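Local coordinates for protein phosphatidylinositol phosphate phosphatase (PDB 1I9Z) that removes the 5-phosphate from phosphatidylinositol 4,5-bisphosphate and soluble inositol phosphates, this chain being the magnesium-dependent catalytic domain of a fission-yeast synaptojanin, at residues 200-205 with 248-253; 79-84 with 105-110; 266-271 with 300-305; 212-217 with 228-233. All coordinates share one frame; numbering follows the deposited sequence.

Contact 1: residues 200-205 with 248-253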
# COMPACT_ATOMS: atom_id res chain seq x y z
N ASP A 200 5.24 -2.03 11.54
CA ASP A 200 5.45 -3.46 11.22
C ASP A 200 5.24 -3.73 9.73
O ASP A 200 6.00 -4.50 9.11
CB ASP A 200 4.49 -4.31 12.03
CG ASP A 200 4.73 -4.12 13.51
OD1 ASP A 200 5.83 -4.50 13.97
OD2 ASP A 200 3.89 -3.49 14.19
N TYR A 201 4.19 -3.12 9.16
CA TYR A 201 3.88 -3.31 7.74
C TYR A 201 3.69 -1.97 7.03
O TYR A 201 2.99 -1.08 7.56
CB TYR A 201 2.57 -4.13 7.60
CG TYR A 201 2.55 -5.41 8.39
CD1 TYR A 201 1.49 -5.71 9.23
CD2 TYR A 201 3.57 -6.37 8.23
CE1 TYR A 201 1.40 -6.92 9.91
CE2 TYR A 201 3.52 -7.58 8.89
CZ TYR A 201 2.43 -7.86 9.73
OH TYR A 201 2.37 -9.04 10.42
N VAL A 202 4.28 -1.80 5.84
CA VAL A 202 4.10 -0.57 5.08
C VAL A 202 3.75 -1.00 3.64
O VAL A 202 4.45 -1.88 3.07
CB VAL A 202 5.42 0.25 4.99
CG1 VAL A 202 5.16 1.51 4.15
CG2 VAL A 202 5.95 0.62 6.39
N VAL A 203 2.73 -0.41 3.02
CA VAL A 203 2.40 -0.75 1.62
C VAL A 203 2.42 0.59 0.95
O VAL A 203 1.74 1.54 1.41
CB VAL A 203 1.01 -1.42 1.42
CG1 VAL A 203 0.74 -1.63 -0.09
CG2 VAL A 203 0.98 -2.77 2.12
N TRP A 204 3.27 0.72 -0.09
CA TRP A 204 3.40 2.02 -0.78
C TRP A 204 3.10 1.69 -2.24
O TRP A 204 3.72 0.81 -2.83
CB TRP A 204 4.81 2.54 -0.63
CG TRP A 204 5.09 3.90 -1.12
CD1 TRP A 204 4.41 4.63 -2.06
CD2 TRP A 204 6.20 4.72 -0.70
NE1 TRP A 204 5.02 5.84 -2.24
CE2 TRP A 204 6.12 5.91 -1.42
CE3 TRP A 204 7.25 4.53 0.20
CZ2 TRP A 204 7.07 6.95 -1.27
CZ3 TRP A 204 8.20 5.59 0.35
CH2 TRP A 204 8.09 6.76 -0.37
N PHE A 205 2.17 2.43 -2.84
CA PHE A 205 1.73 2.07 -4.16
C PHE A 205 1.16 3.25 -4.94
O PHE A 205 0.96 4.32 -4.39
CB PHE A 205 0.60 0.99 -4.02
CG PHE A 205 -0.72 1.54 -3.38
CD1 PHE A 205 -1.77 1.97 -4.20
CD2 PHE A 205 -0.88 1.63 -2.00
CE1 PHE A 205 -2.96 2.46 -3.64
CE2 PHE A 205 -2.05 2.12 -1.41
CZ PHE A 205 -3.12 2.54 -2.24
N PRO A 248 14.15 0.82 -0.72
CA PRO A 248 14.95 -0.26 -0.14
C PRO A 248 14.09 -1.08 0.84
O PRO A 248 13.21 -0.57 1.58
CB PRO A 248 16.12 0.48 0.57
CG PRO A 248 15.53 1.86 0.92
CD PRO A 248 14.66 2.17 -0.37
N PHE A 249 14.36 -2.36 0.87
CA PHE A 249 13.65 -3.30 1.70
C PHE A 249 12.19 -3.50 1.31
O PHE A 249 11.46 -4.15 2.03
CB PHE A 249 13.77 -2.94 3.20
CG PHE A 249 15.21 -2.86 3.67
CD1 PHE A 249 15.81 -1.62 3.92
CD2 PHE A 249 15.99 -4.02 3.81
CE1 PHE A 249 17.15 -1.54 4.28
CE2 PHE A 249 17.35 -3.94 4.18
CZ PHE A 249 17.91 -2.70 4.41
N PHE A 250 11.74 -2.90 0.19
CA PHE A 250 10.40 -3.18 -0.30
C PHE A 250 10.46 -4.32 -1.32
O PHE A 250 11.43 -4.45 -2.08
CB PHE A 250 9.78 -1.98 -1.05
CG PHE A 250 9.21 -0.94 -0.14
CD1 PHE A 250 10.08 0.00 0.46
CD2 PHE A 250 7.83 -0.95 0.17
CE1 PHE A 250 9.58 0.96 1.36
CE2 PHE A 250 7.28 0.00 1.06
CZ PHE A 250 8.14 0.95 1.65
N SER A 251 9.40 -5.11 -1.37
CA SER A 251 9.32 -6.19 -2.32
C SER A 251 8.14 -5.98 -3.23
O SER A 251 7.22 -5.22 -2.89
CB SER A 251 9.14 -7.54 -1.60
OG SER A 251 10.32 -7.82 -0.81
N GLU A 252 8.21 -6.60 -4.42
CA GLU A 252 7.11 -6.57 -5.37
C GLU A 252 6.92 -8.00 -5.79
O GLU A 252 7.93 -8.73 -5.97
CB GLU A 252 7.44 -5.72 -6.60
CG GLU A 252 6.24 -5.57 -7.54
CD GLU A 252 6.55 -4.73 -8.76
OE1 GLU A 252 7.70 -4.80 -9.29
OE2 GLU A 252 5.64 -4.05 -9.25
N LEU A 253 5.66 -8.46 -5.89
CA LEU A 253 5.43 -9.80 -6.40
C LEU A 253 5.77 -9.73 -7.88
O LEU A 253 5.79 -8.67 -8.48
CB LEU A 253 3.94 -10.18 -6.29
CG LEU A 253 3.57 -11.29 -5.31
CD1 LEU A 253 4.52 -11.31 -4.19
CD2 LEU A 253 2.09 -11.24 -4.93
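Val-202 opens the contact with one methyl: its CG1 lies 3.9 Å from Phe-250 CZ, at the rim of the ring and near the ring plane. The side chain leaves the strand toward 248-253, and with CG1 anti to the backbone N (chi1 179°) it is this methyl that reaches Phe-250. Phe-250 CE2 also passes 3.9 Å from Val-202 O, a van der Waals approach to the backbone carbonyl. Val-203, next along, turns its side chain to the other side of the sheet, onto Ile-285 and Phe-162. With Trp-204 the chain faces Phe-250 again. Trp-204 CB sits 3.9 Å from Phe-250 CE2, and Trp-204 CE3 is 4.0 Å from Phe-250 CZ, which comes in at the edge of the indole; the two side chains cross at about a right angle. The indole is fixed from elsewhere, by NE1 bonding to Ser-165 OG and by the rings of Phe-247, Phe-208 and Tyr-181. Strand 201-205 runs between strands 158-166 and 283-288 in one sheet of the DNase I-like sandwich, and Phe-250 thus packs a loop against that sheet, its side chain also touching Arg-288 of strand 283-288. An alanine in place of Phe-250 would strip away the whole ring and would probably leave Val-202 CG1 and the Trp-204 side chain without their apolar cover from this loop. No hydrogen bond crosses between the segments; the side chains of the three buried residues meet through carbon atoms, so the attachment rests on shape and hydrophobic burial.

Contact 2: residues 79-84 with 105-110; sequences AKRREW and LRSGQL
Arg-81 donates through NH1 to Gln-109 OE1, the one hydrogen bond between helix and strand here. At 2.7 Å from NH1 to OE1 it is short, yet the N-H...O angle of 135° shows it to be bent. The oxygen lies somewhat out of the guanidinium plane, and the guanidinium and amide planes stand 73° apart, so the groups meet turned rather than flat. The arginine stem joins in: CD of Arg-81 is 3.9 Å from Gln-109 CB, and CB of Arg-81 lies 3.5 Å from Gln-109 OE1. A bend at chi3 (84°) folds the guanidinium back beside this stem and swings it over the strand, where NE comes 3.3 Å from Ser-107 OG without a bonding angle. Farther out, Glu-85 OE2 settles that corner: it forms a salt bridge with Arg-81 NE and a hydrogen bond with Ser-107 OG. The amide's NE2 bonds to Val-111 O, which helps fix OE1 as the end offered to the arginine. Helix 78-94 thereby rests on edge strand 102-110 of the six-stranded sheet, while Leu-110 packs against Val-134 of the other sheet. The arginine therefore ties helix to strand through a neutral amide, and its charge is probably balanced by the carboxylate one helical turn on, which also holds the serine.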
# COMPACT_ATOMS: atom_id res chain seq x y z
N ALA A 79 -14.97 17.42 -3.61
CA ALA A 79 -16.26 16.91 -4.05
C ALA A 79 -16.13 15.66 -4.89
O ALA A 79 -16.92 14.70 -4.76
CB ALA A 79 -16.99 17.98 -4.88
N LYS A 80 -15.20 15.70 -5.83
CA LYS A 80 -15.05 14.55 -6.72
C LYS A 80 -14.53 13.37 -5.92
O LYS A 80 -14.99 12.25 -6.11
CB LYS A 80 -14.12 14.88 -7.88
CG LYS A 80 -14.85 15.59 -9.06
CD LYS A 80 -13.81 16.19 -10.03
CE LYS A 80 -14.50 16.96 -11.17
NZ LYS A 80 -15.27 16.04 -12.07
N ARG A 81 -13.63 13.64 -4.98
CA ARG A 81 -13.11 12.54 -4.13
C ARG A 81 -14.28 11.93 -3.32
O ARG A 81 -14.43 10.72 -3.22
CB ARG A 81 -12.06 13.09 -3.14
CG ARG A 81 -11.56 11.95 -2.28
CD ARG A 81 -10.78 12.50 -1.13
NE ARG A 81 -11.70 12.86 -0.05
CZ ARG A 81 -11.67 14.04 0.57
NH1 ARG A 81 -10.79 14.96 0.20
NH2 ARG A 81 -12.46 14.26 1.61
N ARG A 82 -15.16 12.78 -2.79
CA ARG A 82 -16.26 12.24 -2.04
C ARG A 82 -17.24 11.42 -2.87
O ARG A 82 -17.90 10.56 -2.30
CB ARG A 82 -17.01 13.38 -1.30
CG ARG A 82 -16.14 13.90 -0.16
CD ARG A 82 -16.71 15.11 0.61
NE ARG A 82 -15.81 15.33 1.76
CZ ARG A 82 -15.38 16.51 2.19
NH1 ARG A 82 -15.77 17.62 1.56
NH2 ARG A 82 -14.57 16.55 3.25
N GLU A 83 -17.35 11.69 -4.16
CA GLU A 83 -18.25 10.88 -5.03
C GLU A 83 -17.67 9.45 -5.12
O GLU A 83 -18.38 8.45 -5.10
CB GLU A 83 -18.29 11.47 -6.43
CG GLU A 83 -19.10 12.78 -6.55
CD GLU A 83 -19.03 13.34 -7.96
OE1 GLU A 83 -19.43 12.60 -8.89
OE2 GLU A 83 -18.56 14.49 -8.16
N TRP A 84 -16.34 9.38 -5.26
CA TRP A 84 -15.68 8.09 -5.31
C TRP A 84 -15.86 7.38 -3.97
O TRP A 84 -16.15 6.19 -3.94
CB TRP A 84 -14.16 8.26 -5.63
CG TRP A 84 -13.99 8.54 -7.06
CD1 TRP A 84 -13.64 9.72 -7.63
CD2 TRP A 84 -14.10 7.59 -8.11
NE1 TRP A 84 -13.48 9.55 -8.98
CE2 TRP A 84 -13.78 8.25 -9.31
CE3 TRP A 84 -14.45 6.22 -8.15
CZ2 TRP A 84 -13.77 7.61 -10.58
CZ3 TRP A 84 -14.43 5.56 -9.42
CH2 TRP A 84 -14.09 6.28 -10.61
N LEU A 105 -12.81 4.59 7.41
CA LEU A 105 -12.03 4.99 8.55
C LEU A 105 -11.56 6.42 8.35
O LEU A 105 -11.69 7.32 9.25
CB LEU A 105 -10.82 4.05 8.67
CG LEU A 105 -9.95 4.11 9.89
CD1 LEU A 105 -10.79 3.62 11.10
CD2 LEU A 105 -8.68 3.20 9.67
N ARG A 106 -10.96 6.66 7.19
CA ARG A 106 -10.40 7.98 6.90
C ARG A 106 -9.99 8.09 5.43
O ARG A 106 -9.76 7.05 4.79
CB ARG A 106 -9.10 8.24 7.74
CG ARG A 106 -8.79 9.79 7.62
CD ARG A 106 -7.41 10.58 7.68
NE ARG A 106 -7.02 10.67 9.03
CZ ARG A 106 -6.25 11.50 9.76
NH1 ARG A 106 -5.55 12.64 9.46
NH2 ARG A 106 -6.21 11.06 11.00
N SER A 107 -9.90 9.31 4.91
CA SER A 107 -9.43 9.55 3.56
C SER A 107 -8.55 10.79 3.61
O SER A 107 -8.64 11.63 4.52
CB SER A 107 -10.54 9.74 2.49
OG SER A 107 -11.15 11.01 2.64
N GLY A 108 -7.71 10.91 2.61
CA GLY A 108 -6.80 12.04 2.52
C GLY A 108 -6.67 12.39 1.03
O GLY A 108 -6.94 11.52 0.16
N GLN A 109 -6.19 13.59 0.75
CA GLN A 109 -6.06 14.00 -0.65
C GLN A 109 -4.97 15.01 -0.86
O GLN A 109 -4.76 15.89 0.01
CB GLN A 109 -7.44 14.55 -1.11
CG GLN A 109 -7.41 15.15 -2.49
CD GLN A 109 -8.83 15.38 -3.01
OE1 GLN A 109 -9.74 15.61 -2.22
NE2 GLN A 109 -9.01 15.31 -4.35
N LEU A 110 -4.23 14.87 -1.97
CA LEU A 110 -3.19 15.85 -2.38
C LEU A 110 -3.44 16.08 -3.86
O LEU A 110 -3.14 15.24 -4.73
CB LEU A 110 -1.75 15.35 -2.15
CG LEU A 110 -0.74 16.44 -2.56
CD1 LEU A 110 -0.85 17.65 -1.64
CD2 LEU A 110 0.70 15.80 -2.56

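Contact 3: residues 266-271 with 300-305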
# COMPACT_ATOMS: atom_id res chain seq x y z
N GLY A 266 -11.49 3.12 -23.40
CA GLY A 266 -12.58 2.19 -23.79
C GLY A 266 -12.12 0.96 -24.57
O GLY A 266 -12.92 0.07 -24.93
N THR A 267 -10.83 0.84 -24.87
CA THR A 267 -10.42 -0.31 -25.70
C THR A 267 -9.21 -1.11 -25.11
O THR A 267 -8.60 -0.72 -24.09
CB THR A 267 -10.00 0.18 -27.09
OG1 THR A 267 -8.71 0.77 -26.98
CG2 THR A 267 -10.92 1.29 -27.60
N ASP A 268 -8.84 -2.18 -25.83
CA ASP A 268 -7.70 -3.03 -25.45
C ASP A 268 -6.49 -2.57 -26.20
O ASP A 268 -5.45 -3.27 -26.20
CB ASP A 268 -8.00 -4.48 -25.90
CG ASP A 268 -9.04 -5.16 -25.04
OD1 ASP A 268 -9.02 -4.97 -23.80
OD2 ASP A 268 -9.87 -5.95 -25.55
N ILE A 269 -6.55 -1.39 -26.80
CA ILE A 269 -5.50 -0.99 -27.72
C ILE A 269 -4.51 0.00 -27.10
O ILE A 269 -4.93 0.98 -26.48
CB ILE A 269 -6.19 -0.37 -28.95
CG1 ILE A 269 -7.05 -1.48 -29.61
CG2 ILE A 269 -5.20 0.23 -29.98
CD1 ILE A 269 -7.62 -1.04 -30.92
N TYR A 270 -3.22 -0.26 -27.29
CA TYR A 270 -2.23 0.71 -26.76
C TYR A 270 -2.20 1.97 -27.64
O TYR A 270 -2.22 1.91 -28.90
CB TYR A 270 -0.84 0.10 -26.66
CG TYR A 270 -0.77 -0.86 -25.53
CD1 TYR A 270 -0.88 -2.24 -25.74
CD2 TYR A 270 -0.59 -0.39 -24.17
CE1 TYR A 270 -0.81 -3.18 -24.62
CE2 TYR A 270 -0.49 -1.33 -23.09
CZ TYR A 270 -0.62 -2.71 -23.34
OH TYR A 270 -0.64 -3.62 -22.30
N ASP A 271 -2.04 3.09 -26.95
CA ASP A 271 -2.01 4.42 -27.51
C ASP A 271 -1.79 4.55 -29.01
O ASP A 271 -0.66 4.37 -29.48
CB ASP A 271 -0.91 5.28 -26.78
CG ASP A 271 -1.02 6.78 -27.15
OD1 ASP A 271 -2.04 7.21 -27.71
OD2 ASP A 271 -0.08 7.54 -26.86
N PRO A 300 -9.54 -5.60 -16.07
CA PRO A 300 -10.05 -4.95 -17.27
C PRO A 300 -11.18 -3.92 -17.06
O PRO A 300 -12.37 -4.25 -17.24
CB PRO A 300 -10.50 -6.14 -18.17
CG PRO A 300 -10.13 -7.39 -17.40
CD PRO A 300 -10.02 -6.98 -15.95
N LEU A 301 -10.84 -2.71 -16.61
CA LEU A 301 -11.80 -1.58 -16.56
C LEU A 301 -11.25 -0.61 -17.61
O LEU A 301 -10.03 -0.42 -17.71
CB LEU A 301 -11.87 -0.85 -15.23
CG LEU A 301 -12.59 -1.57 -14.09
CD1 LEU A 301 -12.82 -0.56 -12.96
CD2 LEU A 301 -13.98 -2.12 -14.61
N TYR A 302 -12.14 0.05 -18.35
CA TYR A 302 -11.74 0.83 -19.52
C TYR A 302 -12.05 2.33 -19.47
O TYR A 302 -12.01 3.01 -20.52
CB TYR A 302 -12.49 0.19 -20.74
CG TYR A 302 -12.05 -1.24 -21.05
CD1 TYR A 302 -12.60 -2.36 -20.37
CD2 TYR A 302 -11.09 -1.46 -22.03
CE1 TYR A 302 -12.19 -3.71 -20.70
CE2 TYR A 302 -10.65 -2.75 -22.36
CZ TYR A 302 -11.22 -3.87 -21.68
OH TYR A 302 -10.82 -5.14 -22.00
N TYR A 303 -12.33 2.85 -18.26
CA TYR A 303 -12.70 4.24 -18.14
C TYR A 303 -11.57 5.20 -18.31
O TYR A 303 -11.80 6.38 -18.55
CB TYR A 303 -13.31 4.52 -16.76
CG TYR A 303 -14.36 3.53 -16.37
CD1 TYR A 303 -14.36 2.94 -15.12
CD2 TYR A 303 -15.38 3.18 -17.28
CE1 TYR A 303 -15.36 1.99 -14.75
CE2 TYR A 303 -16.38 2.28 -16.91
CZ TYR A 303 -16.37 1.69 -15.65
OH TYR A 303 -17.36 0.77 -15.26
N SER A 304 -10.35 4.68 -18.17
CA SER A 304 -9.15 5.53 -18.17
C SER A 304 -8.11 5.04 -19.20
O SER A 304 -8.33 4.02 -19.88
CB SER A 304 -8.54 5.47 -16.73
OG SER A 304 -7.26 6.14 -16.66
N ASP A 305 -7.01 5.80 -19.34
CA ASP A 305 -5.94 5.33 -20.23
C ASP A 305 -5.01 4.40 -19.41
O ASP A 305 -4.06 3.83 -19.94
CB ASP A 305 -5.18 6.50 -20.85
CG ASP A 305 -4.68 7.51 -19.83
OD1 ASP A 305 -4.94 7.44 -18.60
OD2 ASP A 305 -3.98 8.39 -20.34
O HOH W 1 -8.98 1.87 -21.70
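Tyr-302 OH gives its proton to Asp-268 OD1 at 2.6 Å, the shortest polar bond between the two loops. The carboxylate is met on its syn side, 20° out of its plane, and its plane is turned 61° from that of the ring. Asp-268 carries CG anti to its carbonyl carbon (chi1 -74°), which brings OD1 round to the phenol. Thr-267 O lies at the same ring's edge, in plane, 3.3 Å from Tyr-302 CD2; Arg-307 NH2 also bonds to this carbonyl. The turn presenting Asp-268 is an ST turn, in which Thr-267 OG1 accepts from Ile-269 N at 3.1 Å. At the base of the ring, Gly-266 N bonds to Tyr-302 O, 2.9 Å away and in the carbonyl plane but bent at the hydrogen, while Gly-266 CA comes within 3.6 Å of Tyr-302 CB. A phenylalanine in place of Tyr-302 would lack the hydroxyl, and Asp-268 would probably lose its partner on the other loop and be freer to turn. A water lies 2.9 Å from Ser-304 O, to which it probably donates, and accepts weakly from Gly-266 N. Just beyond, Asp-305 touches the bound inositol 1,4-bisphosphate, and its backbone is hydrogen-bonded to that of Phe-263.

Contact 4: residues 212-217 with 228-233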
# COMPACT_ATOMS: atom_id res chain seq x y z
N ILE A 212 9.20 1.35 -19.37
CA ILE A 212 10.02 0.25 -19.96
C ILE A 212 10.92 0.99 -20.95
O ILE A 212 10.44 1.67 -21.88
CB ILE A 212 9.11 -0.75 -20.69
CG1 ILE A 212 8.22 -1.47 -19.65
CG2 ILE A 212 9.96 -1.78 -21.47
CD1 ILE A 212 7.14 -2.27 -20.37
N SER A 213 12.26 0.83 -20.81
CA SER A 213 13.16 1.58 -21.65
C SER A 213 13.42 0.98 -23.05
O SER A 213 14.60 0.75 -23.43
CB SER A 213 14.53 1.78 -20.89
OG SER A 213 14.25 2.14 -19.53
N LEU A 214 12.34 0.74 -23.80
CA LEU A 214 12.44 0.28 -25.19
C LEU A 214 11.46 1.18 -25.99
O LEU A 214 10.74 1.98 -25.38
CB LEU A 214 12.09 -1.22 -25.33
CG LEU A 214 13.00 -2.22 -24.60
CD1 LEU A 214 12.29 -3.58 -24.61
CD2 LEU A 214 14.39 -2.34 -25.32
N THR A 215 11.46 1.10 -27.32
CA THR A 215 10.55 1.93 -28.13
C THR A 215 9.19 1.23 -28.27
O THR A 215 9.03 0.03 -28.00
CB THR A 215 11.07 2.13 -29.58
OG1 THR A 215 11.16 0.82 -30.18
CG2 THR A 215 12.45 2.84 -29.57
N TYR A 216 8.21 2.04 -28.64
CA TYR A 216 6.82 1.61 -28.85
C TYR A 216 6.82 0.40 -29.78
O TYR A 216 6.17 -0.60 -29.52
CB TYR A 216 6.07 2.78 -29.50
CG TYR A 216 4.58 2.53 -29.70
CD1 TYR A 216 3.62 3.10 -28.82
CD2 TYR A 216 4.14 1.77 -30.78
CE1 TYR A 216 2.25 2.91 -29.03
CE2 TYR A 216 2.77 1.59 -31.02
CZ TYR A 216 1.81 2.17 -30.13
OH TYR A 216 0.44 1.92 -30.36
N GLU A 217 7.57 0.47 -30.89
CA GLU A 217 7.52 -0.64 -31.82
C GLU A 217 8.15 -1.91 -31.32
O GLU A 217 7.81 -2.99 -31.81
CB GLU A 217 8.11 -0.31 -33.21
CG GLU A 217 8.85 0.95 -33.37
CD GLU A 217 8.09 2.19 -33.00
OE1 GLU A 217 7.00 2.48 -33.53
OE2 GLU A 217 8.63 2.90 -32.15
N LEU A 228 6.59 -10.94 -21.34
CA LEU A 228 6.67 -10.02 -20.21
C LEU A 228 7.99 -10.07 -19.48
O LEU A 228 8.49 -9.03 -19.04
CB LEU A 228 5.51 -10.30 -19.23
CG LEU A 228 4.15 -10.25 -19.91
CD1 LEU A 228 3.05 -10.35 -18.86
CD2 LEU A 228 4.02 -8.92 -20.65
N SER A 229 8.57 -11.27 -19.33
CA SER A 229 9.89 -11.39 -18.68
C SER A 229 10.93 -10.56 -19.38
O SER A 229 11.75 -9.88 -18.72
CB SER A 229 10.39 -12.86 -18.69
OG SER A 229 9.62 -13.53 -17.71
N TYR A 230 10.92 -10.61 -20.72
CA TYR A 230 11.88 -9.80 -21.48
C TYR A 230 11.63 -8.32 -21.23
O TYR A 230 12.56 -7.54 -21.01
CB TYR A 230 11.76 -10.04 -23.00
CG TYR A 230 12.58 -9.09 -23.82
CD1 TYR A 230 13.94 -9.23 -23.92
CD2 TYR A 230 11.98 -8.04 -24.51
CE1 TYR A 230 14.71 -8.37 -24.70
CE2 TYR A 230 12.74 -7.17 -25.28
CZ TYR A 230 14.11 -7.34 -25.38
OH TYR A 230 14.86 -6.49 -26.17
N LEU A 231 10.38 -7.91 -21.26
CA LEU A 231 10.14 -6.49 -21.04
C LEU A 231 10.54 -6.03 -19.63
O LEU A 231 11.00 -4.91 -19.47
CB LEU A 231 8.65 -6.16 -21.27
CG LEU A 231 8.20 -6.32 -22.71
CD1 LEU A 231 6.64 -6.12 -22.77
CD2 LEU A 231 8.92 -5.19 -23.64
N PHE A 232 10.36 -6.88 -18.64
CA PHE A 232 10.65 -6.51 -17.27
C PHE A 232 12.15 -6.24 -17.11
O PHE A 232 12.58 -5.49 -16.24
CB PHE A 232 10.12 -7.58 -16.34
CG PHE A 232 10.18 -7.20 -14.87
CD1 PHE A 232 9.27 -6.26 -14.36
CD2 PHE A 232 11.12 -7.79 -14.02
CE1 PHE A 232 9.30 -5.93 -13.01
CE2 PHE A 232 11.18 -7.46 -12.67
CZ PHE A 232 10.28 -6.54 -12.16
N GLU A 233 12.97 -6.86 -17.97
CA GLU A 233 14.41 -6.60 -17.94
C GLU A 233 14.69 -5.16 -18.27
O GLU A 233 15.80 -4.61 -17.95
CB GLU A 233 15.17 -7.45 -18.99
CG GLU A 233 15.28 -8.91 -18.69
CD GLU A 233 16.00 -9.66 -19.87
OE1 GLU A 233 16.83 -9.03 -20.58
OE2 GLU A 233 15.74 -10.88 -20.08
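Leu-214 places CG anti to its carbonyl carbon (chi1 -63°), and with the next torsion extended (chi2 167°) CD1 is carried out to the helix of 228-232. From the other side Tyr-230 holds CG anti to its backbone N (chi1 171°), which brings its ring nearer than its backbone direction alone would suggest. The result is a 3.7 Å contact between Leu-214 CD1 and Tyr-230 CE2, the methyl approaching the ring obliquely. The same methyl lies 3.9 Å from Leu-231 CD2, so one methyl touches two consecutive helix residues. Ile-212 adds its CG2, 4.2 Å from Leu-231 CD2 and 3.9 Å from Leu-231 O. An inverse gamma turn centred on Ser-213, with a weak bond from Leu-214 N to Ile-212 O, lies between Ile-212 and Leu-214, and both point toward the helix. No hydrogen bond links the segments; the contact is apolar. Leu-214 O accepts from the hydroxyl of Tyr-171, a residue of the inositol bisphosphate pocket. Thr-215 then caps the start of helix 216-224, whose Val-219 touches Ile-212 and Leu-214 and whose Cys-222 and Ile-223 meet Leu-231, while Trp-281 touches both Ile-212 and Leu-231.

All four contacts belong to one catalytic domain. Contact 2 comes first along the chain, contact 1 opens next, contact 4 falls wholly within the stretch between its two segments, and contact 3 follows. Contacts 1 and 2 sit on different sheets of the sandwich, centres 24 Å apart, on strand 201-205 and edge strand 102-110. Contacts 3 and 4, with centres 19 Å apart, lie toward the ligand end, in loops and short helices. They meet where Tyr-216 OH reaches Asp-271 O at 2.8 Å, a probable hydrogen bond. Contact 1 touches contact 4 through Glu-252 and Phe-232. The sheets thus form the frame, and the loops of contacts 3 and 4 flank the inositol phosphate pocket.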